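Local coordinates for protein PaxB (Photorhabdus luminescens, PDB 6EK4) that probably serves as one component of a YaxAB-type two-component alpha-helical pore-forming toxin that acts on membranes, at residues V13-N18 with L305-N310; T70-L75 with K335-L340; T83-D88 with I324-L329; G121-L126 with K314-T319. All coordinates share one frame; numbering follows the deposited sequence.

The four first partners follow one another from the N terminus: the loop 13-18, the end of helix 42-73, helix 80-90 and helix 101-141. All return to the C-terminal part of the chain. Contact 1 closes first, on helix 247-321, and contact 4 follows further along that helix; contacts 3 and 2 then close in turn on helix 326-348. Contact 4 therefore nests within contact 3, and contact 3 within contact 2, whereas contact 1 crosses the other three. Contacts 1, 2 and 4 touch one another, and contact 4 also touches contact 3. Together they join the N-terminal loop and five helices into a bundle on one side of the chain's centre.

Contact 1 of 4, residues V13-N18 with L305-N310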
loop_
_atom_site.group_PDB
_atom_site.type_symbol
_atom_site.label_atom_id
_atom_site.label_comp_id
_atom_site.label_asym_id
_atom_site.label_seq_id
_atom_site.Cartn_x
_atom_site.Cartn_y
_atom_site.Cartn_z
ATOM N N VAL A 13 34.980 -0.295 1.459
ATOM C CA VAL A 13 34.037 0.586 0.768
ATOM C C VAL A 13 32.812 0.829 1.650
ATOM O O VAL A 13 32.295 -0.100 2.272
ATOM C CB VAL A 13 33.612 0.008 -0.608
ATOM C CG1 VAL A 13 32.828 -1.293 -0.456
ATOM C CG2 VAL A 13 32.806 1.033 -1.396
ATOM N N TYR A 14 32.367 2.084 1.709
ATOM C CA TYR A 14 31.188 2.449 2.490
ATOM C C TYR A 14 29.919 2.220 1.666
ATOM O O TYR A 14 29.941 2.390 0.446
ATOM C CB TYR A 14 31.250 3.916 2.932
ATOM C CG TYR A 14 32.470 4.308 3.753
ATOM C CD1 TYR A 14 33.088 3.406 4.621
ATOM C CD2 TYR A 14 32.979 5.603 3.687
ATOM C CE1 TYR A 14 34.191 3.779 5.375
ATOM C CE2 TYR A 14 34.078 5.983 4.439
ATOM C CZ TYR A 14 34.681 5.069 5.281
ATOM O OH TYR A 14 35.774 5.450 6.027
ATOM N N PRO A 15 28.808 1.835 2.325
ATOM C CA PRO A 15 27.545 1.664 1.599
ATOM C C PRO A 15 26.956 2.983 1.095
ATOM O O PRO A 15 27.078 4.005 1.768
ATOM C CB PRO A 15 26.604 1.047 2.648
ATOM C CG PRO A 15 27.484 0.549 3.742
ATOM C CD PRO A 15 28.687 1.436 3.739
ATOM N N GLU A 16 26.326 2.951 -0.079
ATOM C CA GLU A 16 25.589 4.106 -0.590
ATOM C C GLU A 16 24.184 4.072 0.002
ATOM O O GLU A 16 23.417 3.146 -0.266
ATOM C CB GLU A 16 25.533 4.086 -2.123
ATOM C CG GLU A 16 24.972 5.355 -2.765
ATOM C CD GLU A 16 25.940 6.535 -2.758
ATOM O OE1 GLU A 16 25.599 7.578 -3.357
ATOM O OE2 GLU A 16 27.037 6.435 -2.163
ATOM N N ILE A 17 23.859 5.077 0.811
ATOM C CA ILE A 17 22.590 5.123 1.534
ATOM C C ILE A 17 21.759 6.317 1.073
ATOM O O ILE A 17 22.258 7.440 1.002
ATOM C CB ILE A 17 22.813 5.216 3.062
ATOM C CG1 ILE A 17 23.843 4.172 3.514
ATOM C CG2 ILE A 17 21.497 5.026 3.810
ATOM C CD1 ILE A 17 24.119 4.164 5.004
ATOM N N ASN A 18 20.493 6.057 0.755
ATOM C CA ASN A 18 19.532 7.101 0.420
ATOM C C ASN A 18 18.538 7.252 1.572
ATOM O O ASN A 18 17.615 6.449 1.718
ATOM C CB ASN A 18 18.807 6.756 -0.888
ATOM C CG ASN A 18 18.067 7.943 -1.487
ATOM O OD1 ASN A 18 17.649 8.857 -0.777
ATOM N ND2 ASN A 18 17.899 7.928 -2.804
ATOM N N LEU A 305 22.919 1.686 7.334
ATOM C CA LEU A 305 23.364 2.599 8.392
ATOM C C LEU A 305 24.063 1.827 9.510
ATOM O O LEU A 305 25.135 2.220 9.968
ATOM C CB LEU A 305 22.185 3.394 8.962
ATOM C CG LEU A 305 21.557 4.442 8.040
ATOM C CD1 LEU A 305 20.184 4.848 8.551
ATOM C CD2 LEU A 305 22.457 5.661 7.906
ATOM N N GLU A 306 23.446 0.727 9.941
ATOM C CA GLU A 306 24.047 -0.172 10.928
ATOM C C GLU A 306 25.394 -0.699 10.429
ATOM O O GLU A 306 26.374 -0.739 11.177
ATOM C CB GLU A 306 23.109 -1.350 11.216
ATOM C CG GLU A 306 23.563 -2.264 12.347
ATOM C CD GLU A 306 22.764 -3.554 12.431
ATOM O OE1 GLU A 306 21.713 -3.666 11.761
ATOM O OE2 GLU A 306 23.191 -4.464 13.173
ATOM N N GLN A 307 25.428 -1.107 9.162
ATOM C CA GLN A 307 26.646 -1.618 8.536
ATOM C C GLN A 307 27.734 -0.547 8.493
ATOM O O GLN A 307 28.891 -0.824 8.807
ATOM C CB GLN A 307 26.341 -2.120 7.120
ATOM C CG GLN A 307 27.496 -2.840 6.438
ATOM C CD GLN A 307 27.150 -3.321 5.040
ATOM O OE1 GLN A 307 25.978 -3.501 4.703
ATOM N NE2 GLN A 307 28.171 -3.533 4.218
ATOM N N ALA A 308 27.353 0.670 8.110
ATOM C CA ALA A 308 28.290 1.790 8.022
ATOM C C ALA A 308 28.990 2.063 9.354
ATOM O O ALA A 308 30.208 2.234 9.391
ATOM C CB ALA A 308 27.572 3.043 7.539
ATOM N N TRP A 309 28.224 2.089 10.442
ATOM C CA TRP A 309 28.787 2.406 11.760
ATOM C C TRP A 309 29.697 1.289 12.276
ATOM O O TRP A 309 30.717 1.566 12.908
ATOM C CB TRP A 309 27.690 2.715 12.791
ATOM C CG TRP A 309 26.618 3.685 12.336
ATOM C CD1 TRP A 309 25.302 3.660 12.694
ATOM C CD2 TRP A 309 26.765 4.798 11.438
ATOM N NE1 TRP A 309 24.622 4.686 12.088
ATOM C CE2 TRP A 309 25.495 5.399 11.310
ATOM C CE3 TRP A 309 27.845 5.348 10.733
ATOM C CZ2 TRP A 309 25.274 6.520 10.508
ATOM C CZ3 TRP A 309 27.622 6.463 9.935
ATOM C CH2 TRP A 309 26.347 7.035 9.832
ATOM N N ASN A 310 29.330 0.037 12.011
ATOM C CA ASN A 310 30.180 -1.103 12.370
ATOM C C ASN A 310 31.454 -1.166 11.521
ATOM O O ASN A 310 32.504 -1.596 12.004
ATOM C CB ASN A 310 29.405 -2.426 12.272
ATOM C CG ASN A 310 28.520 -2.679 13.482
ATOM O OD1 ASN A 310 28.844 -2.286 14.604
ATOM N ND2 ASN A 310 27.399 -3.355 13.260
#
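The carboxamide of Gln307 is the flat group that meets the N-terminal loop, with the puckered ring of Pro15 over one face: Pro15 CG sits 4.1 Å from Gln307 CD and 4.2 Å from Gln307 NE2. Gln307 presents the amide there on an extended chain, with CG anti to the backbone N (chi1 -172°). The other flat group, the indole of Trp309, carries Leu305 O and Ala308 CB on one face, both offset toward the rim of the ring. Ala308 thereby links the indole to the N-terminal loop, since its CB also lies 4.3 Å from Pro15 CD. Ile17 forms the deeper half of the interface. Its unbranched arm is fully extended (chi2 -179°) and brings CD1 to 3.7 Å from Leu305 CD2 and 3.6 Å from Leu305 N; the same methyl reaches Ala308 CB at 4.4 Å. No hydrogen bond joins the two segments directly. The polar ties of the loop run instead to residues around it: Tyr14 OH bonds to Gln315 OE1, Asn18 N to Gln301 OE1, and Ile17 O to Gln346 NE2. Asn18 takes the N-cap position of helix 19-35, so the loop ends as a helix begins. The extended loop is thus laid along helix 247-321 through alternate residues, Pro15 and Ile17, with Glu16 between them exposed and making no contact with 305-310. Chemically the contact is a graded one: a buried aliphatic patch of Ile17, Leu305 and Ala308 passes into a more exposed margin where a proline ring covers an amide, and its cohesion rests on apolar burial.

Contact 2 of 4, residues T70-L75 with K335-L340; sequences TVLRQL and KQLDFL
In the all-helical bundle of PaxB, the last turn of helix 42-73 packs on helix 326-348 through Leu72, which enters among Gln336, Leu337 and Leu340. Leu72 and Leu337 form the closest CA pair of the two segments, at 7.2 Å between Leu72 CA and Leu337 CA. Different parts of the Leu72 side chain serve different partners. Its CB meets the Leu337 methyl CD2 at 3.7 Å, while its own methyl CD2 reaches further along and touches Leu340 CD1 at 3.9 Å. That same Leu72 methyl lies against Gln336, 3.8 Å from CB and 3.5 Å from OE1, the two side chains crossing at about a right angle. Gln336 keeps CG anti to its carbonyl carbon and then runs extended, which carries its amide past the leucine; NE2 makes weak hydrogen bonds to Phe312 O and Gln315 OE1 of helix 247-321. On the exposed margin the aliphatic start of Arg73 crosses Leu337 at about a right angle, with Arg73 CG 4.0 Å from Leu337 CD2. The interface is mostly apolar, though the Gln336 oxygen packs on Leu72. Helix 101-141 flanks helix 42-73 here, receiving Val71 on Val122 and Ser125. Helix 247-321 backs the other partner, with Gln336 resting on Leu316 and Leu340 on Trp309.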
loop_
_atom_site.group_PDB
_atom_site.type_symbol
_atom_site.label_atom_id
_atom_site.label_comp_id
_atom_site.label_asym_id
_atom_site.label_seq_id
_atom_site.Cartn_x
_atom_site.Cartn_y
_atom_site.Cartn_z
ATOM N N THR A 70 29.548 15.242 15.669
ATOM C CA THR A 70 30.080 15.884 16.873
ATOM C C THR A 70 31.250 15.098 17.466
ATOM O O THR A 70 32.272 15.679 17.822
ATOM C CB THR A 70 28.994 16.045 17.958
ATOM O OG1 THR A 70 27.895 16.802 17.434
ATOM C CG2 THR A 70 29.553 16.755 19.191
ATOM N N VAL A 71 31.093 13.780 17.557
ATOM C CA VAL A 71 32.110 12.911 18.155
ATOM C C VAL A 71 33.397 12.884 17.322
ATOM O O VAL A 71 34.492 13.056 17.862
ATOM C CB VAL A 71 31.572 11.472 18.352
ATOM C CG1 VAL A 71 32.682 10.519 18.773
ATOM C CG2 VAL A 71 30.451 11.457 19.384
ATOM N N LEU A 72 33.260 12.670 16.015
ATOM C CA LEU A 72 34.419 12.603 15.114
ATOM C C LEU A 72 35.143 13.942 14.960
ATOM O O LEU A 72 36.353 13.965 14.747
ATOM C CB LEU A 72 34.008 12.074 13.731
ATOM C CG LEU A 72 34.081 10.559 13.512
ATOM C CD1 LEU A 72 33.536 9.776 14.699
ATOM C CD2 LEU A 72 33.340 10.185 12.236
ATOM N N ARG A 73 34.408 15.046 15.071
ATOM C CA ARG A 73 34.994 16.386 14.930
ATOM C C ARG A 73 35.854 16.814 16.127
ATOM O O ARG A 73 36.610 17.780 16.024
ATOM C CB ARG A 73 33.900 17.430 14.684
ATOM C CG ARG A 73 33.305 17.379 13.283
ATOM C CD ARG A 73 32.211 18.417 13.042
ATOM N NE ARG A 73 31.239 18.538 14.135
ATOM C CZ ARG A 73 29.972 18.940 13.997
ATOM N NH1 ARG A 73 29.190 19.010 15.070
ATOM N NH2 ARG A 73 29.469 19.269 12.807
ATOM N N GLN A 74 35.739 16.108 17.251
ATOM C CA GLN A 74 36.538 16.419 18.440
ATOM C C GLN A 74 37.996 15.954 18.333
ATOM O O GLN A 74 38.862 16.477 19.035
ATOM C CB GLN A 74 35.896 15.819 19.696
ATOM C CG GLN A 74 34.578 16.472 20.078
ATOM C CD GLN A 74 34.126 16.126 21.486
ATOM O OE1 GLN A 74 33.021 15.620 21.687
ATOM N NE2 GLN A 74 34.978 16.400 22.469
ATOM N N LEU A 75 38.264 14.985 17.459
ATOM C CA LEU A 75 39.611 14.409 17.330
ATOM C C LEU A 75 40.621 15.295 16.574
ATOM O O LEU A 75 41.693 15.580 17.109
ATOM C CB LEU A 75 39.552 12.999 16.716
ATOM C CG LEU A 75 39.396 11.851 17.719
ATOM C CD1 LEU A 75 38.142 12.019 18.564
ATOM C CD2 LEU A 75 39.381 10.513 16.996
ATOM N N LYS A 335 37.391 10.844 5.771
ATOM C CA LYS A 335 36.584 10.018 4.871
ATOM C C LYS A 335 35.248 9.682 5.537
ATOM O O LYS A 335 34.195 9.735 4.897
ATOM C CB LYS A 335 37.328 8.734 4.493
ATOM C CG LYS A 335 36.861 8.112 3.187
ATOM C CD LYS A 335 37.391 6.698 3.017
ATOM C CE LYS A 335 36.873 6.065 1.736
ATOM N NZ LYS A 335 37.178 4.610 1.668
ATOM N N GLN A 336 35.305 9.341 6.824
ATOM C CA GLN A 336 34.104 9.088 7.622
ATOM C C GLN A 336 33.257 10.348 7.796
ATOM O O GLN A 336 32.030 10.272 7.816
ATOM C CB GLN A 336 34.473 8.528 9.000
ATOM C CG GLN A 336 34.900 7.068 8.982
ATOM C CD GLN A 336 35.157 6.511 10.372
ATOM O OE1 GLN A 336 34.829 7.137 11.380
ATOM N NE2 GLN A 336 35.744 5.322 10.430
ATOM N N LEU A 337 33.912 11.498 7.930
ATOM C CA LEU A 337 33.203 12.772 8.060
ATOM C C LEU A 337 32.519 13.178 6.756
ATOM O O LEU A 337 31.369 13.617 6.774
ATOM C CB LEU A 337 34.149 13.880 8.534
ATOM C CG LEU A 337 34.449 13.900 10.037
ATOM C CD1 LEU A 337 35.577 14.875 10.341
ATOM C CD2 LEU A 337 33.206 14.244 10.849
ATOM N N ASP A 338 33.221 13.028 5.633
ATOM C CA ASP A 338 32.642 13.306 4.311
ATOM C C ASP A 338 31.399 12.456 4.044
ATOM O O ASP A 338 30.455 12.915 3.399
ATOM C CB ASP A 338 33.672 13.067 3.197
ATOM C CG ASP A 338 34.714 14.171 3.106
ATOM O OD1 ASP A 338 34.719 15.082 3.963
ATOM O OD2 ASP A 338 35.538 14.124 2.167
ATOM N N PHE A 339 31.411 11.221 4.538
ATOM C CA PHE A 339 30.257 10.331 4.438
ATOM C C PHE A 339 29.072 10.868 5.241
ATOM O O PHE A 339 27.932 10.810 4.781
ATOM C CB PHE A 339 30.626 8.928 4.923
ATOM C CG PHE A 339 29.479 7.958 4.910
ATOM C CD1 PHE A 339 29.066 7.374 3.724
ATOM C CD2 PHE A 339 28.811 7.630 6.084
ATOM C CE1 PHE A 339 28.010 6.481 3.705
ATOM C CE2 PHE A 339 27.755 6.735 6.073
ATOM C CZ PHE A 339 27.353 6.160 4.880
ATOM N N LEU A 340 29.348 11.381 6.437
ATOM C CA LEU A 340 28.310 11.976 7.283
ATOM C C LEU A 340 27.831 13.318 6.725
ATOM O O LEU A 340 26.643 13.634 6.808
ATOM C CB LEU A 340 28.817 12.155 8.718
ATOM C CG LEU A 340 29.120 10.867 9.490
ATOM C CD1 LEU A 340 29.863 11.182 10.780
ATOM C CD2 LEU A 340 27.849 10.085 9.781
#

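Contact 3 of 4, residues T83-D88 with I324-L329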
loop_
_atom_site.group_PDB
_atom_site.type_symbol
_atom_site.label_atom_id
_atom_site.label_comp_id
_atom_site.label_asym_id
_atom_site.label_seq_id
_atom_site.Cartn_x
_atom_site.Cartn_y
_atom_site.Cartn_z
ATOM N N THR A 83 51.875 17.328 16.448
ATOM C CA THR A 83 53.134 17.187 17.185
ATOM C C THR A 83 53.769 15.794 17.082
ATOM O O THR A 83 54.976 15.659 17.285
ATOM C CB THR A 83 52.967 17.561 18.672
ATOM O OG1 THR A 83 51.852 16.853 19.225
ATOM C CG2 THR A 83 52.738 19.058 18.825
ATOM N N LEU A 84 52.975 14.770 16.773
ATOM C CA LEU A 84 53.521 13.423 16.553
ATOM C C LEU A 84 54.314 13.349 15.248
ATOM O O LEU A 84 55.347 12.681 15.189
ATOM C CB LEU A 84 52.419 12.355 16.561
ATOM C CG LEU A 84 51.916 11.893 17.933
ATOM C CD1 LEU A 84 50.673 11.028 17.778
ATOM C CD2 LEU A 84 52.997 11.144 18.696
ATOM N N THR A 85 53.827 14.025 14.207
ATOM C CA THR A 85 54.582 14.166 12.958
ATOM C C THR A 85 55.867 14.964 13.189
ATOM O O THR A 85 56.915 14.631 12.635
ATOM C CB THR A 85 53.755 14.849 11.839
ATOM O OG1 THR A 85 52.719 15.652 12.418
ATOM C CG2 THR A 85 53.123 13.819 10.907
ATOM N N GLU A 86 55.780 16.007 14.012
ATOM C CA GLU A 86 56.947 16.820 14.363
ATOM C C GLU A 86 57.945 16.051 15.236
ATOM O O GLU A 86 59.153 16.277 15.140
ATOM C CB GLU A 86 56.513 18.111 15.065
ATOM C CG GLU A 86 55.765 19.078 14.156
ATOM C CD GLU A 86 55.307 20.341 14.865
ATOM O OE1 GLU A 86 55.252 20.352 16.114
ATOM O OE2 GLU A 86 54.993 21.329 14.167
ATOM N N ILE A 87 57.441 15.154 16.083
ATOM C CA ILE A 87 58.303 14.281 16.886
ATOM C C ILE A 87 59.022 13.277 15.986
ATOM O O ILE A 87 60.247 13.187 16.012
ATOM C CB ILE A 87 57.511 13.540 17.992
ATOM C CG1 ILE A 87 57.257 14.480 19.176
ATOM C CG2 ILE A 87 58.264 12.305 18.482
ATOM C CD1 ILE A 87 56.176 14.004 20.126
ATOM N N ASP A 88 58.254 12.539 15.188
ATOM C CA ASP A 88 58.799 11.473 14.340
ATOM C C ASP A 88 59.771 11.978 13.272
ATOM O O ASP A 88 60.703 11.265 12.901
ATOM C CB ASP A 88 57.668 10.681 13.670
ATOM C CG ASP A 88 56.831 9.887 14.664
ATOM O OD1 ASP A 88 57.270 9.695 15.818
ATOM O OD2 ASP A 88 55.725 9.447 14.284
ATOM N N ILE A 324 50.601 2.914 15.595
ATOM C CA ILE A 324 49.733 4.059 15.323
ATOM C C ILE A 324 50.269 4.862 14.139
ATOM O O ILE A 324 51.326 5.485 14.236
ATOM C CB ILE A 324 49.606 4.998 16.551
ATOM C CG1 ILE A 324 49.303 4.206 17.833
ATOM C CG2 ILE A 324 48.535 6.057 16.310
ATOM C CD1 ILE A 324 48.090 3.305 17.751
ATOM N N ASP A 325 49.540 4.837 13.025
ATOM C CA ASP A 325 49.876 5.655 11.862
ATOM C C ASP A 325 49.072 6.954 11.921
ATOM O O ASP A 325 48.098 7.138 11.190
ATOM C CB ASP A 325 49.622 4.886 10.559
ATOM C CG ASP A 325 50.370 5.478 9.371
ATOM O OD1 ASP A 325 50.351 6.715 9.197
ATOM O OD2 ASP A 325 50.976 4.700 8.602
ATOM N N GLN A 326 49.493 7.832 12.829
ATOM C CA GLN A 326 48.921 9.175 13.023
ATOM C C GLN A 326 48.220 9.790 11.806
ATOM O O GLN A 326 47.063 10.204 11.896
ATOM C CB GLN A 326 50.012 10.141 13.513
ATOM C CG GLN A 326 51.390 9.898 12.902
ATOM C CD GLN A 326 52.328 11.084 13.021
ATOM O OE1 GLN A 326 51.946 12.156 13.490
ATOM N NE2 GLN A 326 53.568 10.896 12.585
ATOM N N GLN A 327 48.924 9.850 10.679
ATOM C CA GLN A 327 48.439 10.557 9.493
ATOM C C GLN A 327 47.441 9.731 8.677
ATOM O O GLN A 327 46.661 10.289 7.902
ATOM C CB GLN A 327 49.619 10.984 8.615
ATOM C CG GLN A 327 49.283 12.076 7.610
ATOM C CD GLN A 327 50.516 12.774 7.060
ATOM O OE1 GLN A 327 51.498 12.991 7.776
ATOM N NE2 GLN A 327 50.466 13.140 5.784
ATOM N N ASP A 328 47.474 8.411 8.845
ATOM C CA ASP A 328 46.488 7.525 8.225
ATOM C C ASP A 328 45.122 7.732 8.881
ATOM O O ASP A 328 44.108 7.835 8.194
ATOM C CB ASP A 328 46.921 6.062 8.358
ATOM C CG ASP A 328 46.113 5.126 7.477
ATOM O OD1 ASP A 328 45.604 4.110 7.999
ATOM O OD2 ASP A 328 45.988 5.401 6.264
ATOM N N LEU A 329 45.116 7.797 10.212
ATOM C CA LEU A 329 43.904 8.058 10.993
ATOM C C LEU A 329 43.218 9.365 10.589
ATOM O O LEU A 329 41.990 9.444 10.572
ATOM C CB LEU A 329 44.245 8.092 12.488
ATOM C CG LEU A 329 43.116 8.377 13.483
ATOM C CD1 LEU A 329 41.960 7.406 13.300
ATOM C CD2 LEU A 329 43.647 8.315 14.907
#
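Helix 80-90 meets the N-terminal end of helix 326-348 with the CA atoms of Leu84 and Gln326 7.2 Å apart, the closest CA pair of the two segments. Gln326 dominates the interface. Its chain runs extended beyond CG (chi2 161°) and carries the amide to the surface of the opposing helix, among Leu84, Thr85 and Asp88. The amide oxygen OE1 lies beside Leu84 CB and against the methyl of Thr85, with OE1 3.3 Å from Thr85 CG2; it is also close to Thr85 N, though without the geometry of a hydrogen bond. Gln326 NE2 is 3.4 Å from Thr85 CG2, the same methyl. Gln327 adds a second, more exposed amide, its OE1 3.6 Å from Thr85 CG2. The Thr85 methyl is therefore placed between two glutamine ends, while its hydroxyl turns back to its own helix and bonds to Leu82 O. Asp88 approaches Gln326 from the opposite direction, with OD2 3.1 Å from NE2, but the carboxylate and amide planes stand 84° apart and the angle is too poor for a hydrogen bond. OD1 of Asp88 takes part in a long, weak ion pair with Arg108 of helix 101-141. Behind Gln326, Asp325 occupies the N-cap position: its OD1 accepts weakly from Asp328 N (3.4 Å), and its backbone O accepts from both Asp328 N and Leu329 N. Although polar groups abound, they meet by packing, and no hydrogen bond spans the segments. This surface contact rests on van der Waals contact, to which the nearness of an amide nitrogen and a carboxylate may add a weak electrostatic attraction.

Contact 4 of 4, residues G121-L126 with K314-T319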
loop_
_atom_site.group_PDB
_atom_site.type_symbol
_atom_site.label_atom_id
_atom_site.label_comp_id
_atom_site.label_asym_id
_atom_site.label_seq_id
_atom_site.Cartn_x
_atom_site.Cartn_y
_atom_site.Cartn_z
ATOM N N GLY A 121 36.878 5.929 22.463
ATOM C CA GLY A 121 35.628 6.622 22.764
ATOM C C GLY A 121 34.696 6.785 21.577
ATOM O O GLY A 121 33.488 6.581 21.708
ATOM N N VAL A 122 35.245 7.154 20.422
ATOM C CA VAL A 122 34.428 7.335 19.215
ATOM C C VAL A 122 33.935 5.986 18.680
ATOM O O VAL A 122 32.870 5.912 18.065
ATOM C CB VAL A 122 35.169 8.118 18.098
ATOM C CG1 VAL A 122 35.792 9.395 18.652
ATOM C CG2 VAL A 122 36.225 7.257 17.420
ATOM N N ILE A 123 34.712 4.929 18.917
ATOM C CA ILE A 123 34.308 3.569 18.557
ATOM C C ILE A 123 33.101 3.134 19.390
ATOM O O ILE A 123 32.182 2.500 18.870
ATOM C CB ILE A 123 35.479 2.568 18.715
ATOM C CG1 ILE A 123 36.520 2.804 17.615
ATOM C CG2 ILE A 123 34.990 1.125 18.646
ATOM C CD1 ILE A 123 37.880 2.207 17.907
ATOM N N ARG A 124 33.102 3.483 20.675
ATOM C CA ARG A 124 31.954 3.203 21.544
ATOM C C ARG A 124 30.711 3.982 21.110
ATOM O O ARG A 124 29.593 3.481 21.232
ATOM C CB ARG A 124 32.280 3.506 23.010
ATOM C CG ARG A 124 33.175 2.467 23.668
ATOM C CD ARG A 124 33.143 2.585 25.183
ATOM N NE ARG A 124 33.553 3.912 25.642
ATOM C CZ ARG A 124 34.813 4.336 25.742
ATOM N NH1 ARG A 124 35.833 3.548 25.413
ATOM N NH2 ARG A 124 35.058 5.569 26.174
ATOM N N SER A 125 30.910 5.199 20.607
ATOM C CA SER A 125 29.809 6.000 20.067
ATOM C C SER A 125 29.242 5.390 18.785
ATOM O O SER A 125 28.027 5.363 18.597
ATOM C CB SER A 125 30.254 7.441 19.803
ATOM O OG SER A 125 30.447 8.139 21.018
ATOM N N LEU A 126 30.122 4.908 17.910
ATOM C CA LEU A 126 29.699 4.255 16.668
ATOM C C LEU A 126 28.975 2.936 16.948
ATOM O O LEU A 126 27.966 2.631 16.308
ATOM C CB LEU A 126 30.897 4.012 15.744
ATOM C CG LEU A 126 31.474 5.253 15.054
ATOM C CD1 LEU A 126 32.904 5.006 14.596
ATOM C CD2 LEU A 126 30.601 5.677 13.882
ATOM N N LYS A 314 35.268 -0.658 13.241
ATOM C CA LYS A 314 36.351 -1.614 13.007
ATOM C C LYS A 314 37.502 -1.009 12.195
ATOM O O LYS A 314 38.641 -1.462 12.300
ATOM C CB LYS A 314 35.807 -2.868 12.312
ATOM C CG LYS A 314 36.809 -4.007 12.184
ATOM C CD LYS A 314 36.117 -5.363 12.237
ATOM C CE LYS A 314 36.976 -6.468 11.642
ATOM N NZ LYS A 314 36.849 -6.534 10.158
ATOM N N GLN A 315 37.201 0.013 11.396
ATOM C CA GLN A 315 38.222 0.723 10.623
ATOM C C GLN A 315 39.153 1.508 11.549
ATOM O O GLN A 315 40.373 1.502 11.367
ATOM C CB GLN A 315 37.562 1.667 9.615
ATOM C CG GLN A 315 38.493 2.191 8.537
ATOM C CD GLN A 315 37.756 2.964 7.457
ATOM O OE1 GLN A 315 36.706 3.557 7.708
ATOM N NE2 GLN A 315 38.305 2.962 6.246
ATOM N N LEU A 316 38.569 2.177 12.541
ATOM C CA LEU A 316 39.339 2.903 13.552
ATOM C C LEU A 316 39.996 1.948 14.549
ATOM O O LEU A 316 41.037 2.269 15.124
ATOM C CB LEU A 316 38.442 3.894 14.302
ATOM C CG LEU A 316 37.796 4.996 13.458
ATOM C CD1 LEU A 316 36.760 5.754 14.271
ATOM C CD2 LEU A 316 38.842 5.953 12.910
ATOM N N GLN A 317 39.382 0.784 14.755
ATOM C CA GLN A 317 39.932 -0.240 15.646
ATOM C C GLN A 317 41.259 -0.771 15.109
ATOM O O GLN A 317 42.234 -0.881 15.850
ATOM C CB GLN A 317 38.938 -1.395 15.815
ATOM C CG GLN A 317 39.331 -2.431 16.862
ATOM C CD GLN A 317 39.356 -1.870 18.273
ATOM O OE1 GLN A 317 38.491 -1.085 18.658
ATOM N NE2 GLN A 317 40.350 -2.277 19.053
ATOM N N ASN A 318 41.288 -1.086 13.815
ATOM C CA ASN A 318 42.491 -1.614 13.168
ATOM C C ASN A 318 43.632 -0.598 13.086
ATOM O O ASN A 318 44.796 -0.978 12.941
ATOM C CB ASN A 318 42.158 -2.137 11.765
ATOM C CG ASN A 318 41.209 -3.325 11.789
ATOM O OD1 ASN A 318 41.103 -4.031 12.793
ATOM N ND2 ASN A 318 40.513 -3.549 10.680
ATOM N N THR A 319 43.296 0.687 13.175
ATOM C CA THR A 319 44.296 1.752 13.200
ATOM C C THR A 319 45.050 1.783 14.533
ATOM O O THR A 319 46.237 2.114 14.567
ATOM C CB THR A 319 43.652 3.132 12.954
ATOM O OG1 THR A 319 42.829 3.076 11.782
ATOM C CG2 THR A 319 44.715 4.210 12.768
#
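Leu316 and Ile123 stand at the centre of an antiparallel helix pair in the PaxB bundle, formed by helices 101-141 and 247-321. The local axes approach to 9.6 Å, with an angle of 159° between their directions. The tight side is wholly aliphatic. Leu316 sets its CD1 against helix 101-141, where it lies 3.5 Å from Val122 CG2 and 3.9 Å from Leu126 CD1, crossing both side chains at about a right angle. Ile123 instead slides past Leu316 in the opposite direction, setting CG1 4.0 Å from Leu316 CB. All four of these residues are buried, and outside the pair Leu329 and Ile332 of helix 326-348 also rest on Leu316, while Val71 and Leu72 of helix 42-73 reach Val122. The other margin is more exposed and more polar, and Gln317 supplies it from 314-319. This partly exposed side chain bends at chi2 (65°), which folds its amide back toward Ile123. Its NE2 is held by a hydrogen bond to Asp321 OD1 further along the same helix, and its OE1 comes to 3.4 Å from the Ile123 methyl CD1.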